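Local structure of cysteine desulfurase (6A6E) at residues G160-E165 with T189-P194; T183-V188 with H342-S347. The protein catalyses the PLP-dependent removal of sulfur from L-cysteine, leaving alanine and an enzyme-bound persulfide, and probably supplies the Suf system of iron-sulfur cluster assembly. All blocks are in the same frame, centred on the assembly; numbering follows the deposited sequence.

Contact 1: G160-E165 with T189-P194; sequences GVITNE and TGQEMP
Gln191 and Ile162 join two loops of the large PLP-binding domain, in a chain of the aminotransferase class-V family (fold type I). One loop, 189-194, runs from strand 179-183 to helix 195-201. The other, 160-165, leads from strand 150-154 into helix 164-173. The two run nearly parallel, with end-to-end directions 13° apart. The carboxamide of Gln191 grips the backbone of Ile162 at both ends, much as a neighbouring peptide would. Ile162 N donates to Gln191 OE1 at 3.0 Å, in the carbonyl plane and on a lone pair. Gln191 NE2 donates to Ile162 O at 2.9 Å, and its N-H...O angle is 171°. That oxygen lies close to the amide plane of Gln191. The side chain spans the gap because CG is anti to the backbone N (chi1 -175°) and the chain stays extended beyond it. The paired bonds fix the rotation of the amide.

Water 1 adds a second link. It donates to Gly160 O at 2.7 Å and to Gln191 OE1 at 2.9 Å, so OE1 receives two bonds. Thr189 OG1 accepts from Gln191 N at 3.1 Å, an ST turn at the head of segment 189-194. Thr189 CG2 meets Gly160 O. The backbone of Gly160 is at positive phi, and a CB there would press on that methyl.

Apolar packing continues beside these bonds. Met193 lies roughly perpendicular to Ile162. Met193 CE, brought round by the bend at chi2, touches Ile162 CG1 at 3.7 Å. Ile167 of helix 164-173 packs against both Ile162 and Pro194. At the outer end Asn164 and Pro194 pass alongside, pointing opposite ways, with Asn164 OD1 3.7 Å from Pro194 CG.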
loop_
_atom_site.group_PDB
_atom_site.type_symbol
_atom_site.label_atom_id
_atom_site.label_comp_id
_atom_site.label_asym_id
_atom_site.label_seq_id
_atom_site.Cartn_x
_atom_site.Cartn_y
_atom_site.Cartn_z
ATOM N N GLY A 160 -15.176 -24.139 17.572
ATOM C CA GLY A 160 -14.100 -23.308 17.059
ATOM C C GLY A 160 -13.114 -22.778 18.097
ATOM O O GLY A 160 -12.342 -21.916 17.797
ATOM N N VAL A 161 -13.129 -23.327 19.304
ATOM C CA VAL A 161 -12.311 -22.818 20.422
ATOM C C VAL A 161 -10.970 -23.487 20.378
ATOM O O VAL A 161 -10.868 -24.702 20.109
ATOM C CB VAL A 161 -12.999 -23.055 21.818
ATOM C CG1 VAL A 161 -12.154 -22.524 22.970
ATOM C CG2 VAL A 161 -14.291 -22.335 21.851
ATOM N N ILE A 162 -9.914 -22.685 20.566
ATOM C CA ILE A 162 -8.560 -23.216 20.764
ATOM C C ILE A 162 -8.330 -23.252 22.299
ATOM O O ILE A 162 -8.176 -22.216 22.921
ATOM C CB ILE A 162 -7.482 -22.320 20.124
ATOM C CG1 ILE A 162 -7.706 -22.185 18.633
ATOM C CG2 ILE A 162 -6.070 -22.831 20.472
ATOM C CD1 ILE A 162 -7.272 -23.361 17.834
ATOM N N THR A 163 -8.389 -24.438 22.904
ATOM C CA THR A 163 -8.265 -24.568 24.363
ATOM C C THR A 163 -6.805 -24.606 24.739
ATOM O O THR A 163 -5.959 -24.962 23.917
ATOM C CB THR A 163 -8.969 -25.868 24.887
ATOM O OG1 THR A 163 -8.314 -27.014 24.340
ATOM C CG2 THR A 163 -10.404 -25.857 24.489
ATOM N N ASN A 164 -6.511 -24.204 25.971
ATOM C CA ASN A 164 -5.155 -24.361 26.542
ATOM C C ASN A 164 -4.655 -25.767 26.429
ATOM O O ASN A 164 -3.466 -25.992 26.104
ATOM C CB ASN A 164 -5.127 -23.935 28.018
ATOM C CG ASN A 164 -5.161 -22.456 28.191
ATOM O OD1 ASN A 164 -5.283 -21.707 27.208
ATOM N ND2 ASN A 164 -4.996 -21.997 29.445
ATOM N N GLU A 165 -5.550 -26.729 26.652
ATOM C CA GLU A 165 -5.182 -28.146 26.496
ATOM C C GLU A 165 -4.786 -28.503 25.091
ATOM O O GLU A 165 -3.773 -29.228 24.904
ATOM C CB GLU A 165 -6.307 -29.082 26.970
ATOM C CG GLU A 165 -6.000 -30.572 26.924
ATOM C CD GLU A 165 -4.716 -30.994 27.688
ATOM O OE1 GLU A 165 -4.298 -30.350 28.722
ATOM O OE2 GLU A 165 -4.098 -32.006 27.252
ATOM N N THR A 189 -14.557 -16.530 15.702
ATOM C CA THR A 189 -14.933 -16.947 17.049
ATOM C C THR A 189 -14.899 -15.859 18.069
ATOM O O THR A 189 -15.527 -15.994 19.121
ATOM C CB THR A 189 -14.089 -18.095 17.555
ATOM O OG1 THR A 189 -12.759 -17.627 17.880
ATOM C CG2 THR A 189 -14.039 -19.197 16.565
ATOM N N GLY A 190 -14.158 -14.775 17.802
ATOM C CA GLY A 190 -14.000 -13.666 18.784
ATOM C C GLY A 190 -12.988 -14.018 19.886
ATOM O O GLY A 190 -12.760 -13.239 20.804
ATOM N N GLN A 191 -12.378 -15.197 19.825
ATOM C CA GLN A 191 -11.522 -15.648 20.929
ATOM C C GLN A 191 -10.173 -14.914 20.944
ATOM O O GLN A 191 -9.387 -15.048 19.988
ATOM C CB GLN A 191 -11.238 -17.161 20.842
ATOM C CG GLN A 191 -10.459 -17.652 22.065
ATOM C CD GLN A 191 -10.047 -19.096 22.030
ATOM O OE1 GLN A 191 -10.277 -19.791 21.048
ATOM N NE2 GLN A 191 -9.359 -19.549 23.108
ATOM N N GLU A 192 -9.900 -14.159 22.006
ATOM C CA GLU A 192 -8.544 -13.676 22.274
ATOM C C GLU A 192 -7.640 -14.838 22.713
ATOM O O GLU A 192 -7.969 -15.538 23.635
ATOM C CB GLU A 192 -8.537 -12.583 23.331
ATOM C CG GLU A 192 -9.330 -11.340 22.885
ATOM C CD GLU A 192 -9.388 -10.220 23.923
ATOM O OE1 GLU A 192 -9.004 -10.463 25.085
ATOM O OE2 GLU A 192 -9.831 -9.079 23.583
ATOM N N MET A 193 -6.518 -15.031 22.015
ATOM C CA MET A 193 -5.663 -16.163 22.233
ATOM C C MET A 193 -4.663 -15.933 23.390
ATOM O O MET A 193 -4.224 -14.809 23.636
ATOM C CB MET A 193 -4.891 -16.533 20.955
ATOM C CG MET A 193 -5.760 -16.976 19.780
ATOM S SD MET A 193 -6.870 -18.386 20.164
ATOM C CE MET A 193 -7.904 -18.511 18.695
ATOM N N PRO A 194 -4.279 -17.021 24.053
ATOM C CA PRO A 194 -3.340 -16.990 25.148
ATOM C C PRO A 194 -1.922 -16.904 24.579
ATOM O O PRO A 194 -1.146 -17.862 24.591
ATOM C CB PRO A 194 -3.641 -18.321 25.878
ATOM C CG PRO A 194 -3.938 -19.256 24.757
ATOM C CD PRO A 194 -4.775 -18.391 23.795
HETATM O O HOH W 1 -11.214 -19.473 18.319
#

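Contact 2: T183-V188 with H342-S347; sequences TGQSNV and HKSLVS. With PLP (pyridoxal-5'-phosphate), chain E.
The carboxamide of Gln185 points its NE2 end at Ser344, and the imidazole of His342 has the carbonyl carbon of Leu345 at its edge, in plane. His342 NE2 donates to Leu345 O at 2.6 Å, while His342 ND1 is hydrogen-bonded to Pro337 O. The Gln185 amide makes a weak bond from NE2 to Ser344 OG at 3.2 Å. Its OE1 is held by His217. With chi1 at 175° Gln185 turns its CG away from its backbone N, and its nearly straight chain brings NE2 to Ser344.

This is the interface between the two domains of the fold. The loop after strand 179-183 belongs to the PLP-binding domain, and strand 345-350 to the sheet of the smaller one. Leu345 packs its methyls on the loop's carbonyls. Leu345 CD1 lies 3.3 Å from Val188 O, and CD2 sits near both Asn187 O and Ser186 O.

Ser347 OG donates to Val188 O at 2.7 Å. The hydroxyl meets a lone pair of that oxygen, within the plane of the carbonyl. Water 2 donates to the same oxygen at 2.8 Å and accepts from Ser347 N, so one residue holds that carbonyl directly and through water. With an alanine in place of this serine, Val188 O loses its hydroxyl donor and would probably depend on water 2, leaving this part of the loop less firmly held.

The loop's inner side faces the cofactor. Asn187 CB lies 3.6 Å from PLP O3, and Gln185 O is 3.9 Å from PLP C2A. Asn187 ND2 is hydrogen-bonded to His375 O; His375 precedes Cys376, which carries a persulfide sulfur. With carbonyl oxygens at both ring nitrogens, His342 is probably favoured in its doubly protonated form. The polar ties to the small-domain strand thus hold a cofactor-lining loop beside the persulfide site.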
loop_
_atom_site.group_PDB
_atom_site.type_symbol
_atom_site.label_atom_id
_atom_site.label_comp_id
_atom_site.label_asym_id
_atom_site.label_seq_id
_atom_site.Cartn_x
_atom_site.Cartn_y
_atom_site.Cartn_z
ATOM N N THR A 183 -3.176 -16.245 15.283
ATOM C CA THR A 183 -3.969 -15.064 15.458
ATOM C C THR A 183 -3.964 -14.620 16.918
ATOM O O THR A 183 -3.891 -15.413 17.841
ATOM C CB THR A 183 -5.429 -15.268 14.984
ATOM O OG1 THR A 183 -6.111 -14.037 15.107
ATOM C CG2 THR A 183 -6.196 -16.353 15.806
ATOM N N GLY A 184 -3.936 -13.323 17.121
ATOM C CA GLY A 184 -4.065 -12.760 18.432
ATOM C C GLY A 184 -5.529 -12.790 18.859
ATOM O O GLY A 184 -5.838 -12.755 20.072
ATOM N N GLN A 185 -6.439 -12.816 17.882
ATOM C CA GLN A 185 -7.881 -12.944 18.138
ATOM C C GLN A 185 -8.597 -13.277 16.842
ATOM O O GLN A 185 -8.364 -12.595 15.820
ATOM C CB GLN A 185 -8.452 -11.620 18.658
ATOM C CG GLN A 185 -9.974 -11.613 18.842
ATOM C CD GLN A 185 -10.519 -10.262 19.235
ATOM O OE1 GLN A 185 -9.824 -9.270 19.148
ATOM N NE2 GLN A 185 -11.739 -10.218 19.705
ATOM N N SER A 186 -9.467 -14.298 16.874
ATOM C CA SER A 186 -10.180 -14.770 15.692
ATOM C C SER A 186 -11.216 -13.756 15.277
ATOM O O SER A 186 -11.933 -13.192 16.116
ATOM C CB SER A 186 -10.818 -16.149 15.915
ATOM O OG SER A 186 -11.743 -16.507 14.875
ATOM N N ASN A 187 -11.254 -13.539 13.964
ATOM C CA ASN A 187 -12.246 -12.698 13.314
ATOM C C ASN A 187 -13.605 -13.408 13.154
ATOM O O ASN A 187 -14.522 -12.788 12.652
ATOM C CB ASN A 187 -11.765 -12.248 11.916
ATOM C CG ASN A 187 -11.730 -13.370 10.911
ATOM O OD1 ASN A 187 -11.202 -14.428 11.196
ATOM N ND2 ASN A 187 -12.279 -13.146 9.703
ATOM N N VAL A 188 -13.697 -14.680 13.564
ATOM C CA VAL A 188 -14.948 -15.486 13.524
ATOM C C VAL A 188 -15.443 -15.944 14.912
ATOM O O VAL A 188 -16.595 -15.704 15.280
ATOM C CB VAL A 188 -14.757 -16.723 12.648
ATOM C CG1 VAL A 188 -16.013 -17.585 12.661
ATOM C CG2 VAL A 188 -14.475 -16.301 11.199
ATOM N N HIS A 342 -13.945 -14.245 24.849
ATOM C CA HIS A 342 -14.734 -13.911 23.656
ATOM C C HIS A 342 -14.938 -12.420 23.626
ATOM O O HIS A 342 -15.556 -11.876 24.522
ATOM C CB HIS A 342 -16.100 -14.634 23.694
ATOM C CG HIS A 342 -16.836 -14.626 22.385
ATOM N ND1 HIS A 342 -17.365 -15.774 21.835
ATOM C CD2 HIS A 342 -17.142 -13.616 21.527
ATOM C CE1 HIS A 342 -17.947 -15.475 20.680
ATOM N NE2 HIS A 342 -17.826 -14.173 20.473
ATOM N N LYS A 343 -14.385 -11.725 22.640
ATOM C CA LYS A 343 -14.556 -10.272 22.568
ATOM C C LYS A 343 -14.851 -9.813 21.173
ATOM O O LYS A 343 -14.666 -10.561 20.262
ATOM C CB LYS A 343 -13.258 -9.590 23.049
ATOM C CG LYS A 343 -12.958 -9.841 24.540
ATOM C CD LYS A 343 -13.668 -8.787 25.363
ATOM C CE LYS A 343 -13.643 -8.984 26.885
ATOM N NZ LYS A 343 -14.105 -10.312 27.382
ATOM N N SER A 344 -15.387 -8.599 21.043
ATOM C CA SER A 344 -15.478 -7.813 19.788
ATOM C C SER A 344 -16.618 -8.201 18.882
ATOM O O SER A 344 -17.188 -7.321 18.219
ATOM C CB SER A 344 -14.239 -7.967 18.878
ATOM O OG SER A 344 -13.183 -7.380 19.470
ATOM N N LEU A 345 -16.870 -9.499 18.765
ATOM C CA LEU A 345 -17.761 -10.001 17.738
ATOM C C LEU A 345 -18.397 -11.344 18.057
ATOM O O LEU A 345 -17.826 -12.153 18.787
ATOM C CB LEU A 345 -16.958 -10.141 16.430
ATOM C CG LEU A 345 -15.769 -11.121 16.443
ATOM C CD1 LEU A 345 -16.211 -12.502 16.028
ATOM C CD2 LEU A 345 -14.563 -10.650 15.591
ATOM N N VAL A 346 -19.554 -11.573 17.418
ATOM C CA VAL A 346 -20.321 -12.778 17.552
ATOM C C VAL A 346 -20.713 -13.279 16.198
ATOM O O VAL A 346 -21.395 -12.590 15.460
ATOM C CB VAL A 346 -21.601 -12.497 18.389
ATOM C CG1 VAL A 346 -22.476 -13.768 18.555
ATOM C CG2 VAL A 346 -21.151 -12.058 19.741
ATOM N N SER A 347 -20.255 -14.473 15.874
ATOM C CA SER A 347 -20.648 -15.154 14.672
ATOM C C SER A 347 -21.770 -16.125 15.074
ATOM O O SER A 347 -21.665 -16.790 16.131
ATOM C CB SER A 347 -19.472 -15.912 14.057
ATOM O OG SER A 347 -18.526 -14.936 13.499
HETATM N N1 PLP E . -6.302 -11.515 10.059
HETATM C C2 PLP E . -7.342 -11.219 10.793
HETATM C C2A PLP E . -7.638 -11.994 12.032
HETATM C C3 PLP E . -8.210 -10.139 10.322
HETATM O O3 PLP E . -9.282 -9.851 11.038
HETATM C C4 PLP E . -7.867 -9.384 9.118
HETATM C C4A PLP E . -8.623 -8.241 8.642
HETATM C C5 PLP E . -6.696 -9.829 8.356
HETATM C C6 PLP E . -6.003 -10.871 8.895
HETATM C C5A PLP E . -6.285 -9.184 7.029
HETATM O O4P PLP E . -6.166 -7.771 6.949
HETATM P P PLP E . -6.004 -6.896 5.592
HETATM O O1P PLP E . -4.716 -7.239 4.957
HETATM O O2P PLP E . -7.259 -7.250 4.848
HETATM O O3P PLP E . -5.989 -5.518 6.182
HETATM O O HOH W 2 -18.332 -15.674 17.468
#

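In the fold
Segments 183-188 and 189-194 are consecutive, so contacts 1 and 2 share one loop and hold it against different partners. Their centres lie about 9 Å apart. Two probable backbone hydrogen bonds join them: Gly190 O to Lys343 N at 2.9 Å, and Met193 N to Gly184 O at 3.1 Å. The first ties contact 1 to the small-domain segment of contact 2. The second closes the loop on itself. Contact 2 reaches the PLP pocket through Thr183, Gln185 and Asn187. Contact 1 lies further from the cofactor, the side chain of Met193 being about 9 Å from PLP, consistent with packing behind the pocket wall.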